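Local structure of probable ribosomal RNA small subunit methyltransferase (Thermus thermophilus, 3DMH) at residues Val42-Glu47 and Glu64-Val69; Leu218-Leu223 and Gly245-Pro250; Phe337-Pro342 and Tyr365-Ala370. The protein methylates N2 of a specific guanosine in 16S ribosomal RNA, using S-adenosylmethionine as the methyl donor. All blocks are in the same frame, centred on the assembly; numbering follows the deposited sequence.

Contact 1 of 3, residues Val42-Glu47 and Glu64-Val69; sequences VEPFGE and EGRMAV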
# COMPACT_ATOMS: atom_id res chain seq x y z
N VAL A 42 1.34 -13.72 21.16
CA VAL A 42 2.79 -13.85 20.96
C VAL A 42 3.58 -13.84 22.27
O VAL A 42 3.33 -13.02 23.17
CB VAL A 42 3.35 -12.77 20.02
CG1 VAL A 42 2.72 -12.90 18.65
CG2 VAL A 42 3.06 -11.40 20.59
N GLU A 43 4.54 -14.76 22.36
CA GLU A 43 5.44 -14.90 23.51
C GLU A 43 6.88 -14.93 22.99
O GLU A 43 7.13 -15.43 21.89
CB GLU A 43 5.19 -16.24 24.22
CG GLU A 43 3.73 -16.54 24.53
CD GLU A 43 3.33 -16.11 25.92
OE1 GLU A 43 4.23 -15.92 26.76
OE2 GLU A 43 2.11 -15.97 26.17
N PRO A 44 7.83 -14.38 23.77
CA PRO A 44 9.23 -14.45 23.35
C PRO A 44 9.74 -15.87 23.11
O PRO A 44 9.35 -16.82 23.82
CB PRO A 44 9.98 -13.80 24.52
CG PRO A 44 8.99 -12.91 25.16
CD PRO A 44 7.67 -13.63 25.03
N PHE A 45 10.61 -15.98 22.12
CA PHE A 45 11.32 -17.22 21.84
C PHE A 45 12.68 -16.84 21.27
O PHE A 45 12.74 -16.21 20.22
CB PHE A 45 10.55 -18.08 20.83
CG PHE A 45 11.26 -19.35 20.47
CD1 PHE A 45 11.21 -20.44 21.33
CD2 PHE A 45 12.00 -19.45 19.29
CE1 PHE A 45 11.87 -21.62 21.01
CE2 PHE A 45 12.67 -20.63 18.98
CZ PHE A 45 12.59 -21.71 19.83
N GLY A 46 13.76 -17.21 21.94
CA GLY A 46 15.09 -16.84 21.48
C GLY A 46 15.34 -15.36 21.68
O GLY A 46 14.71 -14.73 22.53
N GLU A 47 16.26 -14.79 20.90
CA GLU A 47 16.73 -13.42 21.13
C GLU A 47 16.33 -12.43 20.06
O GLU A 47 16.15 -11.26 20.35
CB GLU A 47 18.26 -13.40 21.24
CG GLU A 47 18.82 -14.00 22.54
CD GLU A 47 18.63 -15.50 22.63
OE1 GLU A 47 18.77 -16.18 21.59
OE2 GLU A 47 18.34 -15.99 23.75
N GLU A 64 8.56 -6.48 22.39
CA GLU A 64 9.43 -5.31 22.53
C GLU A 64 9.96 -5.23 23.96
O GLU A 64 9.23 -5.39 24.92
CB GLU A 64 8.67 -4.04 22.09
CG GLU A 64 9.50 -2.73 22.07
CD GLU A 64 10.52 -2.62 20.94
OE1 GLU A 64 10.56 -3.47 19.99
OE2 GLU A 64 11.30 -1.64 20.98
N GLY A 65 11.27 -5.07 24.09
CA GLY A 65 11.86 -5.01 25.43
C GLY A 65 12.23 -6.35 26.04
O GLY A 65 12.99 -6.40 27.01
N ARG A 66 11.69 -7.44 25.48
CA ARG A 66 12.06 -8.80 25.90
C ARG A 66 12.97 -9.51 24.89
O ARG A 66 13.69 -10.46 25.22
CB ARG A 66 10.79 -9.62 26.14
CG ARG A 66 9.94 -9.04 27.27
CD ARG A 66 9.59 -10.15 28.25
NE ARG A 66 8.25 -10.67 27.99
CZ ARG A 66 7.84 -11.88 28.35
NH1 ARG A 66 8.66 -12.73 28.96
NH2 ARG A 66 6.60 -12.26 28.07
N MET A 67 12.91 -9.04 23.65
CA MET A 67 13.65 -9.59 22.51
C MET A 67 14.13 -8.40 21.71
O MET A 67 13.56 -7.31 21.83
CB MET A 67 12.69 -10.36 21.59
CG MET A 67 12.20 -11.64 22.15
SD MET A 67 11.40 -12.58 20.87
CE MET A 67 12.83 -13.09 19.91
N ALA A 68 15.13 -8.61 20.85
CA ALA A 68 15.42 -7.64 19.80
C ALA A 68 14.38 -7.86 18.71
O ALA A 68 14.23 -8.98 18.23
CB ALA A 68 16.81 -7.83 19.26
N VAL A 69 13.66 -6.82 18.35
CA VAL A 69 12.62 -6.97 17.32
C VAL A 69 12.89 -6.05 16.14
O VAL A 69 12.99 -4.82 16.30
CB VAL A 69 11.22 -6.66 17.87
CG1 VAL A 69 10.15 -6.87 16.81
CG2 VAL A 69 10.93 -7.50 19.13
O HOH W 1 4.13 -12.33 25.80
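The P44 ring lies over one face of the R66 guanidinium. Its CG stands 3.5 Å above the guanidinium plane, over the centre of the group, and P44 CD is 3.5 Å from R66 NH2. The R66 chain bends at chi2 and chi3, which brings its flat end back across the proline. E43 OE1 is 4.6 Å from R66 NH2, beyond a salt bridge, so any attraction is probably modest. A water receives a weak bond from R66 NH2 and donates to V42 O, which links the arginine to the loop backbone.

M67 is the buried side chain of the contact and fills the inside of the loop. Its CG packs on P44 CB at 3.9 Å, and its SD lies near P44 CA. A bend at chi3 (72°) carries the methyl on under the backbone of F45, G46 and E47. There M67 CE comes within 3.1 Å of F45 O, a tight approach. F45 O is buried by the contact and has no polar partner in the model. M67 also touches L104 of strand 102-108, so it joins the loop to the sheet beneath.

The backbones meet at one hydrogen bond, A68 N to E47 O, 2.9 Å long with an angle of 151° at the hydrogen. A68 then pairs with A49. The bond thus lies where parallel strands 48-51 and 68-73 begin. The exposed side of the contact holds E43, R66, E47 and A68. This is surface packing far from the cofactor and guanosine, at the N-terminal ends of two strands of a Rossmann-like sheet with the 3-2-1-4-5-7-6 strand order of class I methyltransferases.

Contact 2 of 3, residues Leu218-Leu223 and Gly245-Pro250; sequences LLLEAL and GALTLP. With SAM (S-adenosylmethionine), chain D.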
# COMPACT_ATOMS: atom_id res chain seq x y z
N LEU A 218 -10.21 5.13 -18.55
CA LEU A 218 -11.30 6.11 -18.69
C LEU A 218 -10.88 7.52 -18.27
O LEU A 218 -11.24 8.51 -18.93
CB LEU A 218 -12.51 5.67 -17.87
CG LEU A 218 -13.82 6.38 -18.21
CD1 LEU A 218 -14.30 6.04 -19.64
CD2 LEU A 218 -14.89 6.04 -17.16
N LEU A 219 -10.11 7.62 -17.18
CA LEU A 219 -9.59 8.91 -16.74
C LEU A 219 -8.70 9.51 -17.82
O LEU A 219 -8.85 10.68 -18.16
CB LEU A 219 -8.80 8.76 -15.43
CG LEU A 219 -8.35 10.09 -14.81
CD1 LEU A 219 -8.31 9.96 -13.28
CD2 LEU A 219 -7.00 10.60 -15.36
N LEU A 220 -7.80 8.70 -18.38
CA LEU A 220 -6.86 9.18 -19.41
C LEU A 220 -7.59 9.61 -20.68
O LEU A 220 -7.23 10.63 -21.28
CB LEU A 220 -5.78 8.14 -19.71
CG LEU A 220 -4.75 7.88 -18.60
CD1 LEU A 220 -3.83 6.71 -19.00
CD2 LEU A 220 -3.94 9.13 -18.32
N GLU A 221 -8.61 8.86 -21.07
CA GLU A 221 -9.45 9.23 -22.22
C GLU A 221 -10.14 10.57 -21.97
O GLU A 221 -10.12 11.45 -22.84
CB GLU A 221 -10.45 8.13 -22.53
CG GLU A 221 -9.77 6.86 -23.03
CD GLU A 221 -10.69 5.65 -23.04
OE1 GLU A 221 -11.72 5.65 -22.34
OE2 GLU A 221 -10.36 4.67 -23.75
N ALA A 222 -10.72 10.74 -20.78
CA ALA A 222 -11.40 11.99 -20.43
C ALA A 222 -10.41 13.15 -20.41
O ALA A 222 -10.72 14.25 -20.89
CB ALA A 222 -12.08 11.86 -19.07
N LEU A 223 -9.22 12.89 -19.87
CA LEU A 223 -8.16 13.88 -19.78
C LEU A 223 -7.72 14.33 -21.16
O LEU A 223 -7.68 15.54 -21.43
CB LEU A 223 -6.96 13.32 -18.98
CG LEU A 223 -5.79 14.27 -18.69
CD1 LEU A 223 -5.17 13.91 -17.35
CD2 LEU A 223 -4.74 14.24 -19.80
N GLY A 245 2.03 2.67 -12.23
CA GLY A 245 2.13 3.72 -13.23
C GLY A 245 1.16 3.77 -14.38
O GLY A 245 1.47 4.37 -15.40
N ALA A 246 -0.04 3.20 -14.21
CA ALA A 246 -1.04 3.24 -15.30
C ALA A 246 -1.34 4.66 -15.78
O ALA A 246 -1.53 4.88 -16.97
CB ALA A 246 -2.33 2.52 -14.89
N LEU A 247 -1.39 5.63 -14.85
CA LEU A 247 -1.54 7.05 -15.23
C LEU A 247 -0.19 7.73 -15.45
O LEU A 247 -0.03 8.57 -16.35
CB LEU A 247 -2.33 7.83 -14.18
CG LEU A 247 -3.70 7.26 -13.80
CD1 LEU A 247 -4.38 8.10 -12.72
CD2 LEU A 247 -4.63 7.14 -15.02
N THR A 248 0.78 7.37 -14.60
CA THR A 248 2.09 8.02 -14.57
C THR A 248 2.85 7.88 -15.89
O THR A 248 3.38 8.86 -16.40
CB THR A 248 2.97 7.40 -13.47
OG1 THR A 248 2.16 7.11 -12.30
CG2 THR A 248 4.17 8.32 -13.16
N LEU A 249 2.92 6.67 -16.42
CA LEU A 249 3.72 6.43 -17.63
C LEU A 249 3.17 7.17 -18.84
O LEU A 249 3.93 7.90 -19.50
CB LEU A 249 3.92 4.93 -17.91
CG LEU A 249 5.21 4.31 -17.33
CD1 LEU A 249 5.19 4.25 -15.80
CD2 LEU A 249 5.44 2.92 -17.90
N PRO A 250 1.86 7.01 -19.14
CA PRO A 250 1.29 7.77 -20.27
C PRO A 250 1.46 9.28 -20.12
O PRO A 250 1.83 9.94 -21.08
CB PRO A 250 -0.19 7.39 -20.24
CG PRO A 250 -0.20 6.03 -19.65
CD PRO A 250 0.85 6.10 -18.56
N SAM D . -2.84 5.01 -10.13
CA SAM D . -2.78 3.51 -10.21
C SAM D . -3.69 3.05 -11.33
O SAM D . -4.47 3.90 -11.79
OXT SAM D . -3.64 1.87 -11.71
CB SAM D . -3.25 2.86 -8.91
CG SAM D . -4.68 3.19 -8.47
SD SAM D . -5.15 2.26 -6.98
CE SAM D . -6.96 2.29 -7.09
C5' SAM D . -4.90 3.40 -5.59
C4' SAM D . -3.43 3.52 -5.20
O4' SAM D . -3.42 4.35 -4.04
C3' SAM D . -2.75 2.19 -4.83
O3' SAM D . -1.56 1.99 -5.60
C2' SAM D . -2.47 2.34 -3.33
O2' SAM D . -1.34 1.64 -2.85
C1' SAM D . -2.35 3.86 -3.25
N9 SAM D . -2.47 4.34 -1.89
C8 SAM D . -3.21 3.81 -0.84
N7 SAM D . -3.06 4.60 0.26
C5 SAM D . -2.20 5.62 -0.09
C6 SAM D . -1.64 6.69 0.62
N6 SAM D . -1.90 6.88 1.92
N1 SAM D . -0.80 7.54 -0.07
C2 SAM D . -0.50 7.36 -1.40
N3 SAM D . -1.00 6.27 -2.11
C4 SAM D . -1.84 5.44 -1.44
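L220 on helix 214-227 and L247 beside the bound S-adenosylmethionine cross at a slant. They belong to the Rossmann-like fold of the class I methyltransferases. L247 lies near the start of helix 248-253, close to the methionine end of the cofactor. Its CD2 branch reaches the helix and meets L220 CG at 3.7 Å. L247 has CG anti to its carbonyl carbon (chi1 -54°), which turns the end of the side chain toward helix 214-227 although the CB bond does not point there. L220 CD2 lies against the same methyl.

The other branch of L220 takes a different direction. Its CD1 packs on P250, and the two side chains meet at about a right angle, with CD1 and P250 CG 3.7 Å apart. L220 therefore spreads its two methyls over two neighbours, L247 and P250. L219 adds a looser contact, with its CD2 4.2 Å from L247 CD2. L219 and L247 also both touch V303 of strand 299-304, which continues the apolar core.

The contact is buried and wholly apolar between side chains. Its far side meets the cofactor: A246 CB is 3.5 Å from SAM OXT, and L247 CG is 4.0 Å from SAM O. These are packing contacts. The cofactor's polar partners include S216, G241 and E262. One polar atom is closed in by the leucine: A246 O lies 3.6 Å from L220 CD1 and has no polar partner in the model.

Contact 3 of 3, residues Phe337-Pro342 and Tyr365-Ala370; sequences FLVSNP and YKVLFA. With GMP (guanosine), chain E.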
# COMPACT_ATOMS: atom_id res chain seq x y z
N PHE A 337 -8.51 15.65 -11.95
CA PHE A 337 -9.29 14.55 -12.52
C PHE A 337 -9.32 13.40 -11.53
O PHE A 337 -8.25 12.98 -11.06
CB PHE A 337 -8.65 14.01 -13.81
CG PHE A 337 -8.64 14.97 -14.94
CD1 PHE A 337 -9.61 14.92 -15.95
CD2 PHE A 337 -7.65 15.95 -15.02
CE1 PHE A 337 -9.58 15.82 -17.00
CE2 PHE A 337 -7.62 16.84 -16.07
CZ PHE A 337 -8.59 16.79 -17.07
N LEU A 338 -10.51 12.88 -11.23
CA LEU A 338 -10.66 11.75 -10.31
C LEU A 338 -11.59 10.72 -10.91
O LEU A 338 -12.61 11.07 -11.49
CB LEU A 338 -11.23 12.26 -8.98
CG LEU A 338 -11.57 11.23 -7.90
CD1 LEU A 338 -11.42 11.80 -6.49
CD2 LEU A 338 -13.00 10.73 -8.12
N VAL A 339 -11.26 9.44 -10.78
CA VAL A 339 -12.14 8.39 -11.32
C VAL A 339 -12.56 7.45 -10.19
O VAL A 339 -11.73 7.09 -9.34
CB VAL A 339 -11.50 7.66 -12.52
CG1 VAL A 339 -10.23 6.90 -12.12
CG2 VAL A 339 -12.50 6.70 -13.19
N SER A 340 -13.84 7.06 -10.19
CA SER A 340 -14.33 6.16 -9.16
C SER A 340 -15.55 5.36 -9.60
O SER A 340 -16.10 5.58 -10.67
CB SER A 340 -14.68 6.92 -7.89
OG SER A 340 -15.92 7.56 -7.98
N ASN A 341 -15.96 4.43 -8.75
CA ASN A 341 -17.25 3.76 -8.92
C ASN A 341 -18.35 4.83 -9.00
O ASN A 341 -18.28 5.83 -8.29
CB ASN A 341 -17.49 2.82 -7.73
CG ASN A 341 -18.84 2.15 -7.79
OD1 ASN A 341 -19.86 2.72 -7.37
ND2 ASN A 341 -18.87 0.93 -8.33
N PRO A 342 -19.36 4.63 -9.87
CA PRO A 342 -20.39 5.66 -10.06
C PRO A 342 -21.16 6.10 -8.80
O PRO A 342 -21.71 7.21 -8.80
CB PRO A 342 -21.35 5.00 -11.07
CG PRO A 342 -20.45 4.08 -11.84
CD PRO A 342 -19.57 3.48 -10.77
N TYR A 365 -17.52 3.45 -14.73
CA TYR A 365 -16.95 4.35 -13.73
C TYR A 365 -17.34 5.78 -14.05
O TYR A 365 -17.85 6.08 -15.14
CB TYR A 365 -15.42 4.25 -13.70
CG TYR A 365 -14.94 2.83 -13.59
CD1 TYR A 365 -14.75 2.23 -12.35
CD2 TYR A 365 -14.73 2.07 -14.74
CE1 TYR A 365 -14.35 0.90 -12.26
CE2 TYR A 365 -14.33 0.76 -14.67
CZ TYR A 365 -14.14 0.18 -13.43
OH TYR A 365 -13.73 -1.12 -13.39
N LYS A 366 -17.13 6.67 -13.09
CA LYS A 366 -17.29 8.10 -13.35
C LYS A 366 -15.97 8.85 -13.23
O LYS A 366 -15.15 8.56 -12.35
CB LYS A 366 -18.38 8.73 -12.48
CG LYS A 366 -18.09 8.80 -11.01
CD LYS A 366 -19.26 9.40 -10.28
CE LYS A 366 -19.04 9.31 -8.78
NZ LYS A 366 -20.33 9.42 -8.04
N VAL A 367 -15.79 9.79 -14.14
CA VAL A 367 -14.65 10.70 -14.09
C VAL A 367 -15.18 12.08 -13.73
O VAL A 367 -16.00 12.67 -14.45
CB VAL A 367 -13.88 10.75 -15.43
CG1 VAL A 367 -12.69 11.70 -15.32
CG2 VAL A 367 -13.41 9.35 -15.84
N LEU A 368 -14.72 12.56 -12.58
CA LEU A 368 -15.05 13.90 -12.12
C LEU A 368 -13.89 14.84 -12.39
O LEU A 368 -12.73 14.42 -12.43
CB LEU A 368 -15.43 13.89 -10.64
CG LEU A 368 -16.62 13.00 -10.26
CD1 LEU A 368 -16.87 13.05 -8.76
CD2 LEU A 368 -17.89 13.37 -11.01
N PHE A 369 -14.22 16.12 -12.55
CA PHE A 369 -13.26 17.15 -12.90
C PHE A 369 -13.52 18.38 -12.06
O PHE A 369 -14.67 18.70 -11.76
CB PHE A 369 -13.41 17.48 -14.40
CG PHE A 369 -12.64 18.71 -14.85
CD1 PHE A 369 -11.33 18.59 -15.32
CD2 PHE A 369 -13.23 19.97 -14.84
CE1 PHE A 369 -10.61 19.72 -15.75
CE2 PHE A 369 -12.53 21.11 -15.28
CZ PHE A 369 -11.22 20.98 -15.73
N ALA A 370 -12.45 19.07 -11.68
CA ALA A 370 -12.58 20.37 -11.03
C ALA A 370 -11.41 21.27 -11.41
O ALA A 370 -10.31 20.79 -11.72
CB ALA A 370 -12.66 20.21 -9.53
C4' GMP E . -15.04 -3.48 -11.05
O4' GMP E . -14.69 -2.17 -10.58
C3' GMP E . -14.54 -4.45 -10.00
O3' GMP E . -13.27 -4.94 -10.44
C2' GMP E . -14.35 -3.59 -8.76
O2' GMP E . -13.32 -4.11 -7.92
C1' GMP E . -13.95 -2.26 -9.36
N9 GMP E . -14.28 -1.06 -8.56
C8 GMP E . -15.31 -0.88 -7.71
N7 GMP E . -15.30 0.37 -7.18
C5 GMP E . -14.24 1.02 -7.70
C6 GMP E . -13.62 2.37 -7.58
O6 GMP E . -14.12 3.23 -6.83
N1 GMP E . -12.51 2.62 -8.29
C2 GMP E . -11.94 1.70 -9.12
N2 GMP E . -10.82 1.99 -9.82
N3 GMP E . -12.46 0.45 -9.28
C4 GMP E . -13.58 0.07 -8.62
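F369 sets the edge of its ring against the face of F337, in a T-shaped pair with centroids 5.2 Å apart and planes at 68°. F369 CD1 sits above the F337 ring, offset toward its rim. This pair marks the close-packed end of two antiparallel strands. V339 and V367 follow on the same face of the sheet, with their CG2 methyls 3.9 Å apart. V339 CG2 also packs on Y365 CB. The backbones are joined by four hydrogen bonds, two between L338 and L368 and two between S340 and K366. The shortest two are L368 N to L338 O and K366 N to S340 O, each 2.8 Å.

Past S340 the strand pairing gives way to a more open end, where N341 and P342 are partly exposed. Here polar contacts take over. The K366 chain is extended beyond CG and runs along S340 and N341 to P342. Its NZ donates to P342 O at 2.7 Å, from above the carbonyl plane. The same NZ bonds L344 O and forms a salt bridge with E347. S340 OG donates to N341 O.

This end also borders the guanosine pocket. N341 N donates to guanosine O6 at 2.9 Å, nearly straight at 162°. N341 OD1 accepts a bond from the backbone N of F343, while N341 CB touches the base at N7. Y365 has its ring edge near the nucleoside, and its OH is 3.1 Å from guanosine O4'.

V339, Y365 and V367 pack on helix 214-227, while L338, S340 and L368 face Y346 of helix 346-354. Strand 334-340 pairs on its other side with parallel strand 299-304, and 366-371 with antiparallel strand 358-362.

Contacts 2 and 3 are neighbours in the methyltransferase domain, with centres about 12 Å apart. Helix 214-227 joins them: L219 CD1 packs on V339 CG1 at 3.8 Å, and L218 CD2 meets Y365 O at 3.6 Å. Contact 2 borders S-adenosylmethionine and contact 3 borders guanosine, so together they line adjoining parts of the cofactor and substrate site. N305, a residue of the guanosine site, lies near the side chains of both L247 and V339. Contact 1 is remote, its centre about 47 Å from that of contact 2 and about 48 Å from that of contact 3. It belongs to the other seven-stranded sheet, which has the same strand order.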